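Local coordinates for START domain-containing protein 10 (Homo sapiens, PDB 6SER), which transfers phosphatidylcholine and phosphatidylethanolamine between membranes, preferring species with a palmitoyl or stearoyl sn-1 chain and an unsaturated sn-2 chain, at residues A[86-91]-A[224-229]; A[106-111]-A[131-136]; A[165-170]-A[186-191]. All blocks are in the same frame, centred on the assembly; numbering follows the deposited sequence.

Contact 1: residues A[86-91]-A[224-229]. With PO4 (phosphate ion), chain B.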
loop_
_atom_site.group_PDB
_atom_site.type_symbol
_atom_site.label_atom_id
_atom_site.label_comp_id
_atom_site.label_asym_id
_atom_site.label_seq_id
_atom_site.Cartn_x
_atom_site.Cartn_y
_atom_site.Cartn_z
ATOM N N LEU A 86 -9.337 1.030 -1.102
ATOM C CA LEU A 86 -7.957 0.610 -1.310
ATOM C C LEU A 86 -7.770 -0.057 -2.667
ATOM O O LEU A 86 -6.714 0.100 -3.286
ATOM C CB LEU A 86 -7.517 -0.330 -0.190
ATOM C CG LEU A 86 -7.342 0.354 1.172
ATOM C CD1 LEU A 86 -6.896 -0.633 2.250
ATOM C CD2 LEU A 86 -6.365 1.495 1.048
ATOM N N HIS A 87 -8.780 -0.778 -3.156
ATOM C CA HIS A 87 -8.640 -1.497 -4.417
ATOM C C HIS A 87 -8.849 -0.604 -5.637
ATOM O O HIS A 87 -8.283 -0.884 -6.697
ATOM C CB HIS A 87 -9.632 -2.663 -4.473
ATOM C CG HIS A 87 -9.059 -3.975 -4.027
ATOM N ND1 HIS A 87 -8.062 -4.625 -4.722
ATOM C CD2 HIS A 87 -9.368 -4.778 -2.977
ATOM C CE1 HIS A 87 -7.771 -5.764 -4.114
ATOM N NE2 HIS A 87 -8.547 -5.878 -3.049
ATOM N N ASP A 88 -9.645 0.464 -5.515
ATOM C CA ASP A 88 -10.153 1.202 -6.674
ATOM C C ASP A 88 -9.079 2.127 -7.227
ATOM O O ASP A 88 -8.980 3.293 -6.840
ATOM C CB ASP A 88 -11.400 1.992 -6.292
ATOM C CG ASP A 88 -12.191 2.462 -7.506
ATOM O OD1 ASP A 88 -13.428 2.326 -7.498
ATOM O OD2 ASP A 88 -11.569 2.965 -8.468
ATOM N N ILE A 89 -8.296 1.614 -8.183
ATOM C CA ILE A 89 -7.241 2.411 -8.816
ATOM C C ILE A 89 -7.804 3.699 -9.398
ATOM O O ILE A 89 -7.204 4.772 -9.262
ATOM C CB ILE A 89 -6.506 1.592 -9.896
ATOM C CG1 ILE A 89 -5.569 0.578 -9.252
ATOM C CG2 ILE A 89 -5.685 2.499 -10.795
ATOM C CD1 ILE A 89 -6.053 -0.818 -9.351
ATOM N N GLU A 90 -8.963 3.614 -10.056
ATOM C CA GLU A 90 -9.537 4.786 -10.712
ATOM C C GLU A 90 -9.853 5.893 -9.713
ATOM O O GLU A 90 -9.581 7.071 -9.974
ATOM C CB GLU A 90 -10.804 4.391 -11.470
ATOM C CG GLU A 90 -11.541 5.585 -12.011
ATOM C CD GLU A 90 -12.863 5.230 -12.692
ATOM O OE1 GLU A 90 -13.295 6.025 -13.539
ATOM O OE2 GLU A 90 -13.467 4.183 -12.385
ATOM N N TYR A 91 -10.451 5.532 -8.574
ATOM C CA TYR A 91 -10.797 6.482 -7.519
ATOM C C TYR A 91 -9.577 7.168 -6.899
ATOM O O TYR A 91 -9.722 8.275 -6.376
ATOM C CB TYR A 91 -11.578 5.750 -6.426
ATOM C CG TYR A 91 -12.233 6.625 -5.385
ATOM C CD1 TYR A 91 -13.077 7.666 -5.754
ATOM C CD2 TYR A 91 -12.045 6.381 -4.023
ATOM C CE1 TYR A 91 -13.707 8.454 -4.794
ATOM C CE2 TYR A 91 -12.670 7.162 -3.058
ATOM C CZ TYR A 91 -13.495 8.193 -3.447
ATOM O OH TYR A 91 -14.106 8.965 -2.493
ATOM N N GLU A 224 -21.308 7.406 -3.058
ATOM C CA GLU A 224 -21.914 8.328 -4.016
ATOM C C GLU A 224 -21.073 8.458 -5.279
ATOM O O GLU A 224 -21.612 8.469 -6.392
ATOM C CB GLU A 224 -22.120 9.699 -3.373
ATOM C CG GLU A 224 -23.262 9.740 -2.361
ATOM C CD GLU A 224 -23.362 11.074 -1.639
ATOM O OE1 GLU A 224 -22.328 11.771 -1.521
ATOM O OE2 GLU A 224 -24.477 11.426 -1.195
ATOM N N TRP A 225 -19.751 8.569 -5.129
ATOM C CA TRP A 225 -18.886 8.654 -6.300
ATOM C C TRP A 225 -18.965 7.380 -7.138
ATOM O O TRP A 225 -19.075 7.435 -8.368
ATOM C CB TRP A 225 -17.444 8.927 -5.867
ATOM C CG TRP A 225 -16.514 9.110 -7.018
ATOM C CD1 TRP A 225 -16.170 10.288 -7.620
ATOM C CD2 TRP A 225 -15.806 8.081 -7.715
ATOM N NE1 TRP A 225 -15.289 10.057 -8.645
ATOM C CE2 TRP A 225 -15.047 8.710 -8.726
ATOM C CE3 TRP A 225 -15.736 6.689 -7.579
ATOM C CZ2 TRP A 225 -14.229 7.993 -9.605
ATOM C CZ3 TRP A 225 -14.915 5.977 -8.449
ATOM C CH2 TRP A 225 -14.177 6.630 -9.452
ATOM N N LYS A 226 -18.906 6.219 -6.482
ATOM C CA LYS A 226 -18.876 4.957 -7.216
ATOM C C LYS A 226 -20.204 4.693 -7.919
ATOM O O LYS A 226 -20.232 4.043 -8.970
ATOM C CB LYS A 226 -18.511 3.817 -6.253
ATOM C CG LYS A 226 -18.315 2.441 -6.893
ATOM C CD LYS A 226 -17.405 2.492 -8.123
ATOM C CE LYS A 226 -17.063 1.079 -8.591
ATOM N NZ LYS A 226 -16.485 1.079 -9.954
ATOM N N GLN A 227 -21.308 5.198 -7.354
ATOM C CA GLN A 227 -22.606 5.122 -8.016
ATOM C C GLN A 227 -22.608 5.866 -9.349
ATOM O O GLN A 227 -23.342 5.490 -10.265
ATOM C CB GLN A 227 -23.685 5.683 -7.091
ATOM C CG GLN A 227 -25.064 5.712 -7.702
ATOM C CD GLN A 227 -25.527 4.334 -8.106
ATOM O OE1 GLN A 227 -25.392 3.379 -7.339
ATOM N NE2 GLN A 227 -26.059 4.216 -9.322
ATOM N N LYS A 228 -21.799 6.915 -9.485
ATOM C CA LYS A 228 -21.700 7.632 -10.749
ATOM C C LYS A 228 -20.639 7.068 -11.687
ATOM O O LYS A 228 -20.469 7.602 -12.789
ATOM C CB LYS A 228 -21.399 9.116 -10.506
ATOM C CG LYS A 228 -22.433 9.859 -9.675
ATOM C CD LYS A 228 -21.998 11.299 -9.426
ATOM C CE LYS A 228 -22.911 11.973 -8.414
ATOM N NZ LYS A 228 -22.409 13.319 -8.023
ATOM N N HIS A 229 -19.928 6.006 -11.297
ATOM C CA HIS A 229 -18.781 5.509 -12.066
ATOM C C HIS A 229 -18.807 3.981 -12.152
ATOM O O HIS A 229 -17.918 3.284 -11.664
ATOM C CB HIS A 229 -17.466 5.993 -11.460
ATOM C CG HIS A 229 -17.303 7.480 -11.482
ATOM N ND1 HIS A 229 -17.828 8.301 -10.506
ATOM C CD2 HIS A 229 -16.681 8.295 -12.367
ATOM C CE1 HIS A 229 -17.531 9.558 -10.786
ATOM N NE2 HIS A 229 -16.835 9.582 -11.909
HETATM P P PO4 B . -15.414 12.753 -11.561
HETATM O O1 PO4 B . -14.480 11.827 -11.017
HETATM O O2 PO4 B . -14.743 13.869 -12.063
HETATM O O3 PO4 B . -16.287 13.144 -10.544
HETATM O O4 PO4 B . -16.145 12.154 -12.626
HETATM O O HOH W 1 -14.315 2.584 -10.053
HETATM O O HOH W 2 -15.536 2.650 -13.114
#

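Contact 2: residues A[106-111]-A[131-136]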
loop_
_atom_site.group_PDB
_atom_site.type_symbol
_atom_site.label_atom_id
_atom_site.label_comp_id
_atom_site.label_asym_id
_atom_site.label_seq_id
_atom_site.Cartn_x
_atom_site.Cartn_y
_atom_site.Cartn_z
ATOM N N ALA A 106 -0.610 -5.968 -15.246
ATOM C CA ALA A 106 -0.921 -7.331 -15.630
ATOM C C ALA A 106 -1.351 -8.090 -14.391
ATOM O O ALA A 106 -1.098 -7.674 -13.259
ATOM C CB ALA A 106 0.277 -8.015 -16.301
ATOM N N ARG A 107 -1.988 -9.219 -14.629
ATOM C CA ARG A 107 -2.467 -10.089 -13.576
ATOM C C ARG A 107 -1.569 -11.318 -13.495
ATOM O O ARG A 107 -1.086 -11.821 -14.517
ATOM C CB ARG A 107 -3.929 -10.468 -13.843
ATOM C CG ARG A 107 -4.362 -11.766 -13.212
ATOM C CD ARG A 107 -5.850 -11.761 -12.884
ATOM N NE ARG A 107 -6.687 -11.293 -13.989
ATOM C CZ ARG A 107 -7.050 -12.041 -15.026
ATOM N NH1 ARG A 107 -6.635 -13.298 -15.120
ATOM N NH2 ARG A 107 -7.824 -11.530 -15.976
ATOM N N LEU A 108 -1.309 -11.776 -12.276
ATOM C CA LEU A 108 -0.567 -13.015 -12.064
ATOM C C LEU A 108 -1.498 -14.174 -11.741
ATOM O O LEU A 108 -1.509 -15.187 -12.444
ATOM C CB LEU A 108 0.446 -12.848 -10.925
ATOM C CG LEU A 108 1.646 -11.954 -11.180
ATOM C CD1 LEU A 108 2.163 -11.544 -9.830
ATOM C CD2 LEU A 108 2.734 -12.689 -11.978
ATOM N N THR A 109 -2.230 -14.061 -10.645
ATOM C CA THR A 109 -3.226 -15.018 -10.201
ATOM C C THR A 109 -4.551 -14.283 -10.038
ATOM O O THR A 109 -4.654 -13.079 -10.283
ATOM C CB THR A 109 -2.829 -15.676 -8.877
ATOM O OG1 THR A 109 -2.994 -14.728 -7.813
ATOM C CG2 THR A 109 -1.369 -16.145 -8.910
ATOM N N VAL A 110 -5.564 -15.019 -9.583
ATOM C CA VAL A 110 -6.878 -14.418 -9.409
ATOM C C VAL A 110 -6.857 -13.318 -8.347
ATOM O O VAL A 110 -7.673 -12.393 -8.411
ATOM C CB VAL A 110 -7.901 -15.535 -9.101
ATOM C CG1 VAL A 110 -7.866 -15.962 -7.627
ATOM C CG2 VAL A 110 -9.280 -15.127 -9.524
ATOM N N ASN A 111 -5.926 -13.367 -7.388
ATOM C CA ASN A 111 -5.813 -12.333 -6.359
ATOM C C ASN A 111 -4.388 -11.778 -6.265
ATOM O O ASN A 111 -3.931 -11.401 -5.187
ATOM C CB ASN A 111 -6.276 -12.857 -4.995
ATOM C CG ASN A 111 -5.438 -14.027 -4.489
ATOM O OD1 ASN A 111 -5.044 -14.903 -5.254
ATOM N ND2 ASN A 111 -5.159 -14.040 -3.187
ATOM N N ILE A 131 6.940 0.168 -9.134
ATOM C CA ILE A 131 6.325 -0.999 -9.748
ATOM C C ILE A 131 6.221 -2.034 -8.645
ATOM O O ILE A 131 7.243 -2.404 -8.056
ATOM C CB ILE A 131 7.177 -1.542 -10.909
ATOM C CG1 ILE A 131 7.486 -0.450 -11.937
ATOM C CG2 ILE A 131 6.518 -2.744 -11.550
ATOM C CD1 ILE A 131 6.364 -0.178 -12.845
ATOM N N THR A 132 5.008 -2.507 -8.356
ATOM C CA THR A 132 4.795 -3.394 -7.219
ATOM C C THR A 132 3.988 -4.623 -7.616
ATOM O O THR A 132 3.133 -4.565 -8.502
ATOM C CB THR A 132 4.069 -2.674 -6.066
ATOM O OG1 THR A 132 2.854 -2.099 -6.558
ATOM C CG2 THR A 132 4.937 -1.572 -5.474
ATOM N N LEU A 133 4.274 -5.738 -6.950
ATOM C CA LEU A 133 3.404 -6.901 -6.979
ATOM C C LEU A 133 2.452 -6.792 -5.795
ATOM O O LEU A 133 2.891 -6.703 -4.647
ATOM C CB LEU A 133 4.213 -8.196 -6.926
ATOM C CG LEU A 133 3.489 -9.536 -7.123
ATOM C CD1 LEU A 133 4.513 -10.605 -7.415
ATOM C CD2 LEU A 133 2.674 -9.956 -5.901
ATOM N N ARG A 134 1.159 -6.779 -6.077
ATOM C CA ARG A 134 0.122 -6.601 -5.073
ATOM C C ARG A 134 -0.673 -7.891 -4.962
ATOM O O ARG A 134 -0.957 -8.535 -5.977
ATOM C CB ARG A 134 -0.811 -5.431 -5.461
ATOM C CG ARG A 134 -1.831 -5.034 -4.407
ATOM C CD ARG A 134 -2.533 -3.724 -4.769
ATOM N NE ARG A 134 -3.577 -3.885 -5.788
ATOM C CZ ARG A 134 -3.407 -3.673 -7.096
ATOM N NH1 ARG A 134 -4.428 -3.837 -7.939
ATOM N NH2 ARG A 134 -2.224 -3.297 -7.569
ATOM N N SER A 135 -1.034 -8.273 -3.735
ATOM C CA SER A 135 -1.912 -9.419 -3.539
ATOM C C SER A 135 -2.853 -9.177 -2.371
ATOM O O SER A 135 -2.497 -8.506 -1.399
ATOM C CB SER A 135 -1.131 -10.702 -3.300
ATOM O OG SER A 135 -1.996 -11.819 -3.437
ATOM N N TRP A 136 -4.056 -9.736 -2.470
ATOM C CA TRP A 136 -5.128 -9.438 -1.534
ATOM C C TRP A 136 -5.838 -10.710 -1.105
ATOM O O TRP A 136 -5.911 -11.685 -1.856
ATOM C CB TRP A 136 -6.140 -8.458 -2.139
ATOM C CG TRP A 136 -6.619 -8.809 -3.516
ATOM C CD1 TRP A 136 -7.786 -9.447 -3.837
ATOM C CD2 TRP A 136 -5.969 -8.512 -4.763
ATOM N NE1 TRP A 136 -7.900 -9.571 -5.204
ATOM C CE2 TRP A 136 -6.796 -9.013 -5.795
ATOM C CE3 TRP A 136 -4.773 -7.872 -5.108
ATOM C CZ2 TRP A 136 -6.463 -8.891 -7.150
ATOM C CZ3 TRP A 136 -4.435 -7.764 -6.453
ATOM C CH2 TRP A 136 -5.276 -8.267 -7.455
HETATM O O HOH W 3 -9.658 -11.016 -6.572
#

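Contact 3: residues A[165-170]-A[186-191]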
loop_
_atom_site.group_PDB
_atom_site.type_symbol
_atom_site.label_atom_id
_atom_site.label_comp_id
_atom_site.label_asym_id
_atom_site.label_seq_id
_atom_site.Cartn_x
_atom_site.Cartn_y
_atom_site.Cartn_z
ATOM N N VAL A 165 11.501 2.110 -4.034
ATOM C CA VAL A 165 11.382 0.680 -3.735
ATOM C C VAL A 165 10.476 0.492 -2.536
ATOM O O VAL A 165 10.742 0.964 -1.503
ATOM C CB VAL A 165 12.731 0.017 -3.464
ATOM C CG1 VAL A 165 12.563 -1.430 -3.113
ATOM C CG2 VAL A 165 13.737 0.215 -4.546
ATOM N N SER A 166 9.416 -0.218 -2.752
ATOM C CA SER A 166 8.520 -0.616 -1.673
ATOM C C SER A 166 9.018 -1.953 -1.131
ATOM O O SER A 166 8.797 -2.998 -1.748
ATOM C CB SER A 166 7.080 -0.694 -2.181
ATOM O OG SER A 166 6.276 -1.472 -1.297
ATOM N N ILE A 167 9.680 -1.916 0.013
ATOM C CA ILE A 167 10.224 -3.148 0.639
ATOM C C ILE A 167 9.046 -4.006 1.076
ATOM O O ILE A 167 9.071 -5.140 0.822
ATOM C CB ILE A 167 11.238 -2.895 1.768
ATOM C CG1 ILE A 167 12.457 -2.144 1.273
ATOM C CG2 ILE A 167 11.664 -4.165 2.420
ATOM C CD1 ILE A 167 12.389 -0.714 1.480
ATOM N N GLN A 168 8.050 -3.392 1.665
ATOM C CA GLN A 168 6.808 -4.043 2.075
ATOM C C GLN A 168 5.824 -2.951 2.429
ATOM O O GLN A 168 6.192 -2.074 3.078
ATOM C CB GLN A 168 7.033 -4.931 3.274
ATOM C CG GLN A 168 5.767 -5.256 3.991
ATOM C CD GLN A 168 6.011 -5.934 5.309
ATOM O OE1 GLN A 168 6.703 -5.451 6.177
ATOM N NE2 GLN A 168 5.456 -7.108 5.423
ATOM N N THR A 169 4.651 -2.958 1.846
ATOM C CA THR A 169 3.568 -2.024 2.177
ATOM C C THR A 169 2.257 -2.805 2.162
ATOM O O THR A 169 2.162 -3.682 1.463
ATOM C CB THR A 169 3.691 -0.616 1.598
ATOM O OG1 THR A 169 2.484 -0.355 0.939
ATOM C CG2 THR A 169 4.748 -0.357 0.585
ATOM N N GLY A 170 1.327 -2.502 3.027
ATOM C CA GLY A 170 0.077 -3.253 3.064
ATOM C C GLY A 170 -0.901 -2.719 4.065
ATOM O O GLY A 170 -0.554 -1.883 4.793
ATOM N N LEU A 186 0.875 -0.586 7.259
ATOM C CA LEU A 186 2.257 -0.919 7.586
ATOM C C LEU A 186 3.091 -0.767 6.323
ATOM O O LEU A 186 2.773 -1.376 5.296
ATOM C CB LEU A 186 2.354 -2.340 8.150
ATOM C CG LEU A 186 3.725 -3.007 8.303
ATOM C CD1 LEU A 186 4.656 -2.163 9.136
ATOM C CD2 LEU A 186 3.556 -4.380 8.924
ATOM N N ALA A 187 4.146 0.047 6.388
ATOM C CA ALA A 187 4.957 0.286 5.199
ATOM C C ALA A 187 6.426 0.469 5.547
ATOM O O ALA A 187 6.781 0.960 6.622
ATOM C CB ALA A 187 4.508 1.520 4.426
ATOM N N GLN A 188 7.268 0.097 4.588
ATOM C CA GLN A 188 8.690 0.400 4.590
ATOM C C GLN A 188 9.065 0.686 3.138
ATOM O O GLN A 188 9.178 -0.240 2.331
ATOM C CB GLN A 188 9.497 -0.754 5.171
ATOM C CG GLN A 188 10.986 -0.463 5.288
ATOM C CD GLN A 188 11.752 -1.641 5.843
ATOM O OE1 GLN A 188 11.380 -2.799 5.624
ATOM N NE2 GLN A 188 12.821 -1.356 6.586
ATOM N N VAL A 189 9.207 1.951 2.844
ATOM C CA VAL A 189 9.509 2.419 1.544
ATOM C C VAL A 189 10.752 3.268 1.445
ATOM O O VAL A 189 10.865 4.248 2.099
ATOM C CB VAL A 189 8.339 3.253 1.030
ATOM C CG1 VAL A 189 8.638 3.820 -0.321
ATOM C CG2 VAL A 189 7.093 2.435 0.973
ATOM N N ASP A 190 11.646 2.889 0.556
ATOM C CA ASP A 190 12.860 3.605 0.292
ATOM C C ASP A 190 12.652 4.465 -0.925
ATOM O O ASP A 190 12.489 3.990 -1.978
ATOM C CB ASP A 190 13.980 2.614 0.054
ATOM C CG ASP A 190 15.335 3.244 0.043
ATOM O OD1 ASP A 190 16.312 2.543 0.141
ATOM O OD2 ASP A 190 15.428 4.430 -0.099
ATOM N N PRO A 191 12.628 5.807 -0.759
ATOM C CA PRO A 191 12.441 6.737 -1.875
ATOM C C PRO A 191 13.751 6.938 -2.652
ATOM O O PRO A 191 13.739 7.652 -3.639
ATOM C CB PRO A 191 12.048 8.063 -1.202
ATOM C CG PRO A 191 11.877 7.731 0.269
ATOM C CD PRO A 191 12.741 6.512 0.514
#

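Contact 1: residues A[86-91]-A[224-229]
Lys226 NZ is surrounded by three backbone carbonyls, those of His229, Leu230 and Phe233, and a water that leads to Asp88. It sits at the C-terminal end of the START-domain helix 197-227, where it packs against the junction of helices 79-87 and 89-95. The water is 2.6 Å from Lys226 NZ and 2.7 Å from Asp88 OD1, and Glu90 OE2 is a further acceptor near it. Tyr222 OH also bonds Asp88 OD1. As the N-cap of helix 89-95, Asp88 accepts from Tyr91 N through OD2 at 2.8 Å, from above the carboxylate plane.

Aromatic rings make up the other half. Trp225 CG is anti to its backbone N (chi1 -176°), which carries the indole toward Tyr91. Tyr91 CD1 lies over one indole face, 3.4 Å from Trp225 CE3, with ring planes 49° apart. Tyr91 OH is tied to Ala218 O. Glu90 CG meets the indole edge in plane, 3.8 Å from Trp225 CH2. His229 ND1 lies above the centre of the opposite face and gives a nearly straight bond of 2.6 Å to Trp225 O. A phosphate, probably from the crystallisation liquor, bridges both rings: Trp225 NE1 donates to O1 and His229 NE2 to O4 at 2.8 Å.

Contact 2: residues A[106-111]-A[131-136]
The turn between strands 99-109 and 112-119 of the START-domain sheet reaches across to strand 127-139 through Asn111 and Trp136. Strand 112-119 pairs with both of its neighbours, and the turn leads into it. Thr109 OG1 accepts from Asn111 N, which makes an ST turn. Leu108 and Thr109 both face Ala112 in a classic beta bulge.

Asn111 O takes two bonds that arrive from opposite faces of its carbonyl plane. Ser135 OG donates at 2.6 Å and Trp136 N at 3.2 Å. The side chain returns a bond: Asn111 ND2 meets Trp136 O at 2.8 Å. Trp136 O lies close to the Asn111 amide plane, and the bond is nearly straight at 165°. Trp136 CG stands between its backbone N and carbonyl carbon (chi1 49°), which brings the indole face against the Asn111 backbone, with Asn111 O above the ring centre. Asn111 CB adds a CH-pi contact, 3.9 Å from the centroid of the five-membered ring of Trp136. At the ring edge, a water lies 2.7 Å from Trp136 NE1 and donates to Val110 O.

Farther along, Leu108 CD1 packs tightly on Leu133 CD1 at 3.5 Å, the two side chains crossing at about a right angle. The ND2 bond helps set the rotation of the amide, while the two bonds to Asn111 O hold the backbone of the turn.

Contact 3: residues A[165-170]-A[186-191]
Backbone bonds do most of the joining between Val165-Gly170 and Leu186-Asp190, which run antiparallel. Val165 and Asp190 form a hydrogen-bonded pair, with Val165 N to Asp190 O at 3.0 Å. Gly170 and Leu186 form another, with Gly170 N to Leu186 O at 2.9 Å. Between them the register slips by one residue. Gln188 O accepts from Ile167 N at 2.9 Å and, weakly, from Gln168 N at 3.4 Å, while Gln188 N bonds back to Gln168 O.

Side chains also pack at the slip. Ile167 CG1 is anti to its carbonyl carbon (chi1 -61°), and with chi2 at 96° Ile167 CD1 comes to 3.4 Å from Gln188 O. Its other branch, CG2, meets Gln188 OE1 at 3.5 Å. The amide end of Gln188 is tied to Leu65 O by NE2. On the sheet face of Ser166 and Val189, Thr169 CB rests on Ala187 CB at 3.6 Å.

Polar ends reach beyond the hairpin: Asp190 OD2 makes a salt bridge to Lys197, and Gln168 OE1 accepts from Lys67. Gln168 and Leu186 both touch Phe33 of helix 27-38. The whole is an antiparallel beta hairpin with a classic bulge, in which Ile167 and Gln168 both face Gln188, within the curved START-domain sheet.

Contact 3 is buried near the centre of the folded chain, while contacts 1 and 2 are partly buried and lie farther out. Contacts 2 and 3 belong to one curved sheet: strands 127-139 and 161-175 are neighbours, and Thr132 packs on Ser166. Contact 1 joins helices instead, but His87 meets the Trp136 ring edge-to-face, which links it to contact 2. Contact 3 rests on main-chain bonds. Contact 2 adds an asparagine amide and an indole to its bonds, and contact 1 relies on ring packing, a water bridge and charged groups. Glycols, probably from the crystallisation liquor, lie near Arg134, Thr169 and Gly170; such molecules often mark pockets.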